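Local coordinates for protein of unknown function with a Fic domain (Bacteroides thetaiotaomicron VPI-5482, PDB 3CUC) that is of unknown function but is a largely helical protein with a Fic domain, of the Fic/DOC family, at residues 61-64 and 70-73. Residues are numbered along the deposited sequence; the frame is centred on the assembly and turned at random.
Sequences ETSG and DYEE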
loop_
_atom_site.group_PDB
_atom_site.type_symbol
_atom_site.label_atom_id
_atom_site.label_comp_id
_atom_site.label_asym_id
_atom_site.label_seq_id
_atom_site.Cartn_x
_atom_site.Cartn_y
_atom_site.Cartn_z
ATOM N N GLU A 61 17.983 -15.432 -7.560
ATOM C CA GLU A 61 18.864 -16.333 -6.816
ATOM C C GLU A 61 18.514 -16.297 -5.311
ATOM O O GLU A 61 18.046 -15.277 -4.788
ATOM C CB GLU A 61 20.340 -15.978 -7.068
ATOM C CG GLU A 61 21.268 -17.191 -7.125
ATOM N N THR A 62 18.705 -17.430 -4.642
ATOM C CA THR A 62 18.495 -17.542 -3.212
ATOM C C THR A 62 19.858 -17.569 -2.544
ATOM O O THR A 62 20.851 -17.981 -3.154
ATOM C CB THR A 62 17.709 -18.822 -2.832
ATOM O OG1 THR A 62 18.505 -19.996 -3.077
ATOM C CG2 THR A 62 16.415 -18.909 -3.612
ATOM N N SER A 63 19.897 -17.146 -1.289
ATOM C CA SER A 63 21.149 -17.022 -0.544
ATOM C C SER A 63 20.886 -17.096 0.953
ATOM O O SER A 63 19.842 -16.666 1.431
ATOM C CB SER A 63 21.800 -15.684 -0.868
ATOM O OG SER A 63 20.845 -14.634 -0.772
ATOM N N GLY A 64 21.837 -17.623 1.703
ATOM C CA GLY A 64 21.664 -17.702 3.139
ATOM C C GLY A 64 20.531 -18.641 3.501
ATOM O O GLY A 64 20.162 -19.532 2.712
ATOM N N ASP A 70 8.928 -17.882 2.374
ATOM C CA ASP A 70 9.383 -16.493 2.404
ATOM C C ASP A 70 9.765 -16.005 1.011
ATOM O O ASP A 70 9.472 -14.870 0.650
ATOM C CB ASP A 70 10.583 -16.311 3.325
ATOM C CG ASP A 70 10.245 -16.517 4.781
ATOM O OD1 ASP A 70 9.791 -15.555 5.446
ATOM O OD2 ASP A 70 10.478 -17.642 5.262
ATOM N N TYR A 71 10.428 -16.853 0.227
ATOM C CA TYR A 71 10.796 -16.484 -1.146
ATOM C C TYR A 71 9.564 -16.385 -2.017
ATOM O O TYR A 71 9.470 -15.487 -2.842
ATOM C CB TYR A 71 11.806 -17.461 -1.763
ATOM C CG TYR A 71 13.227 -17.249 -1.285
ATOM C CD1 TYR A 71 13.864 -16.031 -1.467
ATOM C CD2 TYR A 71 13.934 -18.269 -0.652
ATOM C CE1 TYR A 71 15.164 -15.827 -1.018
ATOM C CE2 TYR A 71 15.233 -18.076 -0.206
ATOM C CZ TYR A 71 15.838 -16.856 -0.395
ATOM O OH TYR A 71 17.118 -16.656 0.046
ATOM N N GLU A 72 8.608 -17.286 -1.817
ATOM C CA GLU A 72 7.394 -17.269 -2.622
ATOM C C GLU A 72 6.557 -16.023 -2.346
ATOM O O GLU A 72 6.132 -15.394 -3.302
ATOM C CB GLU A 72 6.539 -18.524 -2.424
ATOM C CG GLU A 72 7.250 -19.877 -2.576
ATOM C CD GLU A 72 7.604 -20.244 -4.005
ATOM O OE1 GLU A 72 7.627 -19.345 -4.876
ATOM O OE2 GLU A 72 7.867 -21.452 -4.248
ATOM N N GLU A 73 6.319 -15.657 -1.074
ATOM C CA GLU A 73 5.478 -14.492 -0.767
ATOM C C GLU A 73 6.141 -13.214 -1.267
ATOM O O GLU A 73 5.478 -12.330 -1.803
ATOM C CB GLU A 73 5.155 -14.375 0.734
ATOM C CG GLU A 73 4.085 -15.339 1.219
ATOM C CD GLU A 73 3.554 -14.991 2.599
ATOM O OE1 GLU A 73 3.842 -13.886 3.107
ATOM O OE2 GLU A 73 2.836 -15.835 3.176
#
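The CA atoms of Thr62 and Tyr71, 8.0 Å apart, are the nearest across the two segments, with the extended residues 61-64 meeting residues 70-73, in the first turns of helix 68-89, which reach them through a single long side chain. That side chain is Tyr71: its CG stands anti to the carbonyl carbon, beside the backbone N (chi1 -78°), and the ring carries its hydroxyl to the loop backbone. There the N-H of Ser63 donates to Tyr71 OH, with 3.1 Å between Ser63 N and Tyr71 OH and a nearly straight N-H...O angle of 172°. A main-chain amide in a loop with no regular structure thus gains an acceptor from a side chain; tyrosine suits the place because its rigid ring spans the gap from the helix and ends in an oxygen that can accept the bond. The carbonyl of Ser63 turns elsewhere for its bond, to the side-chain amide of Gln52.

Thr62 supplies the nonpolar half of the contact. Its CG2 methyl sits over one face of the Tyr71 ring in a CH-pi contact displaced slightly toward the rim, with 3.8 Å between Thr62 CG2 and the centroid of the Tyr71 ring. Thr62 CB lies 3.6 Å from Tyr71 CZ. Thr62 chi1 of 68° sets CG2 anti to the carbonyl carbon, beside the backbone N, and this brings the methyl over the ring; threonine suits the place because one branch at CB is a methyl that can lie on the aromatic face.

The contact ties the loop between helix 50-59 and helix 68-89 back onto the second of these. Leu56 and Gln52 of helix 50-59 also touch Tyr71, as do Leu48 and Ala66 from loops, so the tyrosine bridges the two helices and their connection. On the same segment, Glu73 forms salt bridges with Lys69, one turn back, and with Arg201, joining helix 68-89 to helix 199-213.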